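PDB 5ISU: Lmo0135 protein from Listeria monocytogenes EGD-e, which probably serves as the extracellular substrate-binding protein of an ABC transporter, with peptides as its likely ligands. Local coordinates for residues A219-L224 with N240-A245; A278-L283 with D458-Y463. One frame throughout, in Å; residues are numbered along the deposited sequence.

Contact 1: residues A219-L224 with N240-A245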
loop_
_atom_site.group_PDB
_atom_site.type_symbol
_atom_site.label_atom_id
_atom_site.label_comp_id
_atom_site.label_asym_id
_atom_site.label_seq_id
_atom_site.Cartn_x
_atom_site.Cartn_y
_atom_site.Cartn_z
ATOM N N ALA A 219 -14.732 18.193 -12.059
ATOM C CA ALA A 219 -15.976 18.343 -11.328
ATOM C C ALA A 219 -15.763 18.216 -9.817
ATOM O O ALA A 219 -16.357 18.962 -9.023
ATOM C CB ALA A 219 -16.982 17.304 -11.791
ATOM N N ALA A 220 -14.930 17.274 -9.414
ATOM C CA ALA A 220 -14.691 17.056 -7.987
ATOM C C ALA A 220 -14.004 18.262 -7.352
ATOM O O ALA A 220 -14.352 18.657 -6.247
ATOM C CB ALA A 220 -13.867 15.792 -7.766
ATOM N N ASN A 221 -13.025 18.828 -8.057
ATOM C CA ASN A 221 -12.277 19.993 -7.564
ATOM C C ASN A 221 -13.167 21.227 -7.497
ATOM O O ASN A 221 -13.016 22.056 -6.590
ATOM C CB ASN A 221 -11.013 20.237 -8.396
ATOM C CG ASN A 221 -9.939 19.164 -8.161
ATOM O OD1 ASN A 221 -9.954 18.457 -7.145
ATOM N ND2 ASN A 221 -8.984 19.067 -9.084
ATOM N N LEU A 222 -14.099 21.334 -8.437
ATOM C CA LEU A 222 -15.064 22.421 -8.398
ATOM C C LEU A 222 -15.998 22.245 -7.162
ATOM O O LEU A 222 -16.319 23.222 -6.459
ATOM C CB LEU A 222 -15.881 22.475 -9.677
ATOM C CG LEU A 222 -16.845 23.643 -9.719
ATOM C CD1 LEU A 222 -16.084 24.957 -9.564
ATOM C CD2 LEU A 222 -17.659 23.605 -11.002
ATOM N N ALA A 223 -16.409 20.999 -6.897
ATOM C CA ALA A 223 -17.267 20.715 -5.737
ATOM C C ALA A 223 -16.542 21.129 -4.445
ATOM O O ALA A 223 -17.152 21.669 -3.517
ATOM C CB ALA A 223 -17.662 19.240 -5.695
ATOM N N LEU A 224 -15.238 20.896 -4.422
ATOM C CA LEU A 224 -14.401 21.261 -3.300
ATOM C C LEU A 224 -14.359 22.780 -3.125
ATOM O O LEU A 224 -14.468 23.286 -2.019
ATOM C CB LEU A 224 -12.976 20.706 -3.500
ATOM C CG LEU A 224 -11.922 21.191 -2.505
ATOM C CD1 LEU A 224 -12.254 20.681 -1.108
ATOM C CD2 LEU A 224 -10.540 20.748 -2.960
ATOM N N ASN A 240 -1.857 23.438 -7.964
ATOM C CA ASN A 240 -1.897 24.904 -8.035
ATOM C C ASN A 240 -3.318 25.441 -8.328
ATOM O O ASN A 240 -3.658 26.531 -7.876
ATOM C CB ASN A 240 -0.875 25.442 -9.039
ATOM C CG ASN A 240 0.572 25.226 -8.584
ATOM O OD1 ASN A 240 0.857 24.998 -7.398
ATOM N ND2 ASN A 240 1.497 25.319 -9.529
ATOM N N LYS A 241 -4.142 24.657 -9.034
ATOM C CA LYS A 241 -5.528 25.037 -9.359
ATOM C C LYS A 241 -6.403 25.135 -8.111
ATOM O O LYS A 241 -7.073 26.141 -7.878
ATOM C CB LYS A 241 -6.201 23.990 -10.267
ATOM C CG LYS A 241 -5.457 23.650 -11.536
ATOM C CD LYS A 241 -6.120 22.513 -12.308
ATOM C CE LYS A 241 -5.281 22.127 -13.524
ATOM N NZ LYS A 241 -5.835 20.991 -14.314
ATOM N N VAL A 242 -6.385 24.079 -7.305
ATOM C CA VAL A 242 -7.253 24.012 -6.139
ATOM C C VAL A 242 -6.789 24.900 -4.988
ATOM O O VAL A 242 -7.628 25.415 -4.245
ATOM C CB VAL A 242 -7.455 22.559 -5.653
ATOM C CG1 VAL A 242 -7.851 21.664 -6.823
ATOM C CG2 VAL A 242 -6.211 22.021 -4.973
ATOM N N GLU A 243 -5.472 25.082 -4.847
ATOM C CA GLU A 243 -4.932 25.900 -3.756
ATOM C C GLU A 243 -5.352 27.381 -3.869
ATOM O O GLU A 243 -5.652 28.012 -2.863
ATOM C CB GLU A 243 -3.407 25.766 -3.665
ATOM C CG GLU A 243 -2.805 26.411 -2.421
ATOM C CD GLU A 243 -1.328 26.097 -2.238
ATOM O OE1 GLU A 243 -0.599 25.974 -3.257
ATOM O OE2 GLU A 243 -0.891 25.959 -1.062
ATOM N N LYS A 244 -5.391 27.914 -5.085
ATOM C CA LYS A 244 -5.785 29.317 -5.309
ATOM C C LYS A 244 -7.287 29.512 -5.566
ATOM O O LYS A 244 -7.764 30.644 -5.559
ATOM C CB LYS A 244 -4.956 29.919 -6.452
ATOM C CG LYS A 244 -3.476 30.070 -6.086
ATOM C CD LYS A 244 -2.589 30.562 -7.228
ATOM C CE LYS A 244 -2.418 29.512 -8.320
ATOM N NZ LYS A 244 -1.486 29.972 -9.390
ATOM N N ALA A 245 -8.027 28.415 -5.754
ATOM C CA ALA A 245 -9.475 28.478 -6.031
ATOM C C ALA A 245 -10.355 28.748 -4.791
ATOM O O ALA A 245 -11.407 29.370 -4.914
ATOM C CB ALA A 245 -9.941 27.213 -6.751
#

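Contact 2: residues A278-L283 with D458-Y463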
loop_
_atom_site.group_PDB
_atom_site.type_symbol
_atom_site.label_atom_id
_atom_site.label_comp_id
_atom_site.label_asym_id
_atom_site.label_seq_id
_atom_site.Cartn_x
_atom_site.Cartn_y
_atom_site.Cartn_z
ATOM N N ALA A 278 23.000 -0.644 -18.687
ATOM C CA ALA A 278 23.060 0.443 -19.670
ATOM C C ALA A 278 21.770 1.275 -19.634
ATOM O O ALA A 278 21.817 2.501 -19.687
ATOM C CB ALA A 278 23.292 -0.105 -21.065
ATOM N N LEU A 279 20.630 0.594 -19.496
ATOM C CA LEU A 279 19.311 1.234 -19.471
ATOM C C LEU A 279 19.010 1.917 -18.136
ATOM O O LEU A 279 17.952 2.541 -17.979
ATOM C CB LEU A 279 18.214 0.217 -19.806
ATOM C CG LEU A 279 18.308 -0.483 -21.167
ATOM C CD1 LEU A 279 17.257 -1.578 -21.289
ATOM C CD2 LEU A 279 18.202 0.499 -22.331
ATOM N N SER A 280 19.921 1.765 -17.176
ATOM C CA SER A 280 19.814 2.430 -15.886
ATOM C C SER A 280 20.710 3.677 -15.934
ATOM O O SER A 280 20.279 4.803 -15.600
ATOM C CB SER A 280 20.243 1.491 -14.747
ATOM O OG SER A 280 19.469 0.311 -14.754
ATOM N N TYR A 281 21.951 3.473 -16.341
ATOM C CA TYR A 281 22.914 4.572 -16.487
ATOM C C TYR A 281 22.485 5.668 -17.458
ATOM O O TYR A 281 23.012 6.770 -17.406
ATOM C CB TYR A 281 24.279 4.052 -16.955
ATOM C CG TYR A 281 25.156 3.469 -15.878
ATOM C CD1 TYR A 281 25.683 4.284 -14.876
ATOM C CD2 TYR A 281 25.558 2.132 -15.916
ATOM C CE1 TYR A 281 26.524 3.769 -13.900
ATOM C CE2 TYR A 281 26.416 1.615 -14.954
ATOM C CZ TYR A 281 26.892 2.437 -13.949
ATOM O OH TYR A 281 27.728 1.924 -12.994
ATOM N N ALA A 282 21.573 5.367 -18.375
ATOM C CA ALA A 282 21.104 6.383 -19.314
ATOM C C ALA A 282 20.110 7.367 -18.678
ATOM O O ALA A 282 19.803 8.400 -19.272
ATOM C CB ALA A 282 20.457 5.714 -20.524
ATOM N N LEU A 283 19.644 7.058 -17.467
ATOM C CA LEU A 283 18.599 7.838 -16.817
ATOM C C LEU A 283 19.058 8.681 -15.636
ATOM O O LEU A 283 20.088 8.401 -15.027
ATOM C CB LEU A 283 17.511 6.875 -16.332
ATOM C CG LEU A 283 16.959 5.876 -17.357
ATOM C CD1 LEU A 283 16.006 4.894 -16.698
ATOM C CD2 LEU A 283 16.269 6.591 -18.507
ATOM N N ASP A 458 22.543 -4.526 -7.681
ATOM C CA ASP A 458 23.682 -4.989 -8.489
ATOM C C ASP A 458 23.256 -5.678 -9.784
ATOM O O ASP A 458 23.870 -5.445 -10.810
ATOM C CB ASP A 458 24.584 -5.921 -7.698
ATOM C CG ASP A 458 25.281 -5.223 -6.543
ATOM O OD1 ASP A 458 25.388 -3.984 -6.556
ATOM O OD2 ASP A 458 25.740 -5.925 -5.619
ATOM N N ASP A 459 22.189 -6.476 -9.760
ATOM C CA ASP A 459 21.724 -7.169 -10.991
ATOM C C ASP A 459 20.762 -6.350 -11.849
ATOM O O ASP A 459 20.237 -6.854 -12.867
ATOM C CB ASP A 459 21.104 -8.540 -10.666
ATOM C CG ASP A 459 22.148 -9.594 -10.332
ATOM O OD1 ASP A 459 23.348 -9.269 -10.378
ATOM O OD2 ASP A 459 21.765 -10.752 -10.042
ATOM N N ALA A 460 20.559 -5.090 -11.459
ATOM C CA ALA A 460 19.645 -4.200 -12.146
ATOM C C ALA A 460 18.381 -4.926 -12.579
ATOM O O ALA A 460 18.006 -4.896 -13.753
ATOM C CB ALA A 460 20.333 -3.539 -13.330
ATOM N N VAL A 461 17.734 -5.573 -11.614
ATOM C CA VAL A 461 16.494 -6.326 -11.854
ATOM C C VAL A 461 15.363 -5.387 -12.257
ATOM O O VAL A 461 14.531 -5.717 -13.115
ATOM C CB VAL A 461 16.086 -7.128 -10.605
ATOM C CG1 VAL A 461 14.800 -7.900 -10.856
ATOM C CG2 VAL A 461 17.213 -8.075 -10.216
ATOM N N ILE A 462 15.318 -4.234 -11.598
ATOM C CA ILE A 462 14.360 -3.183 -11.919
ATOM C C ILE A 462 15.133 -1.872 -11.896
ATOM O O ILE A 462 16.330 -1.872 -11.654
ATOM C CB ILE A 462 13.227 -3.092 -10.883
ATOM C CG1 ILE A 462 13.785 -2.721 -9.494
ATOM C CG2 ILE A 462 12.453 -4.402 -10.838
ATOM C CD1 ILE A 462 12.727 -2.265 -8.514
ATOM N N TYR A 463 14.436 -0.776 -12.153
ATOM C CA TYR A 463 14.994 0.566 -12.029
ATOM C C TYR A 463 14.054 1.324 -11.082
ATOM O O TYR A 463 12.986 1.744 -11.504
ATOM C CB TYR A 463 15.096 1.294 -13.378
ATOM C CG TYR A 463 15.767 2.650 -13.247
ATOM C CD1 TYR A 463 17.143 2.759 -13.275
ATOM C CD2 TYR A 463 15.023 3.809 -13.049
ATOM C CE1 TYR A 463 17.769 3.979 -13.128
ATOM C CE2 TYR A 463 15.632 5.031 -12.906
ATOM C CZ TYR A 463 17.017 5.115 -12.951
ATOM O OH TYR A 463 17.663 6.341 -12.827
HETATM O O HOH W 1 18.748 -0.523 -12.330
HETATM O O HOH W 2 20.266 6.869 -12.846
#

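Contact 1: residues A219-L224 with N240-A245
Asn221 and Val242 carry a small helix-to-helix packing contact, in which helices 217-225 and 239-245 meet, joined by a connection that contains the short strand 231-233, in a solute-binding protein of family 5. The contact is small, about 120 Å² buried over both sides. Segments 219-224 and 240-245 come closest at this pair, where the CA atom of Asn221 is 6.6 Å from the CA atom of Val242. With chi1 at -71°, CG of Asn221 lies anti to its own carbonyl carbon, and the amide is presented with one flat face to the valine. OD1 is hydrogen-bonded to Lys232 NZ, so this polar atom is satisfied while CG1 of Val242 packs on the amide face. Leu224, one turn further on, adds looser packing: its CD2 lies 4.5 Å from CB of Val242, and its side chain also rests on Lys232. Val242 itself reaches Ile250 of the following strand, 248-263. The solvent side is different in character. Lys241 stretches out, its last three torsions all near 180°, and its NZ forms a salt bridge with Asp238. In the tight part, CG1 of Val242 sits almost directly above CG of Asn221, 3.5 Å away.

Contact 2: residues A278-L283 with D458-Y463
Ser280 and Leu283 both lie against Tyr463, yet the polar links between the two segments run through water at two places. Water 1 donates to Ser280 OG at 2.7 Å and to Ile462 O at 2.9 Å, tying a serine hydroxyl to the backbone at the start of strand 462-475; the same hydroxyl is hydrogen-bonded to Arg276 O. Water 2 lies in the plane of the tyrosine ring, at its edge, where it meets Tyr463 OH at 2.7 Å and probably donates to Leu283 O. Between these bridges the contact is mostly van der Waals packing round the ring, with Ser280 O lying obliquely to it. CG of Tyr463 is anti to its backbone N (chi1 -176°), which carries the ring out towards residues 278-283. Methyl CD1 of Leu283 stands over the centre of one ring face in a CH-pi contact, 3.8 Å from the centroid and only 9° off the normal. The same leucine reaches the phenol end with CB, 3.5 Å from Tyr463 OH, and its other neighbours include Tyr359 and Leu360 of helix 351-365. Ser280 lies beside the CD1 side of the ring, its CB 3.7 Å from CD1 of Tyr463. Ala460 CB makes a more distant contact with the serine hydroxyl, and Arg276 also bonds to Asp459 O. With positive phi, Ala460 is the C-prime residue of a Schellman motif, the classic helix ending, which here turns helix 442-458 towards strand 462-475.

Overall arrangement
The two contacts are remote, their centres about 39 Å apart and their nearest atoms about 25 Å apart, but one mixed sheet relates them. Contact 2 includes the start of strand 462-475, whereas the helices of contact 1 lie before and after strand 231-233 in sequence and precede strand 248-263, both paired with that long strand. Tyr463 itself is backbone-bonded to Ala261. All four touching residues of contact 2 are buried; contact 1 buries two of three and has charged, exposed residues alongside. Their chemistry differs with this placement: local packing between helices near in sequence uses an amide face and aliphatic groups, while the long-range join combines an aromatic ring with bridging waters.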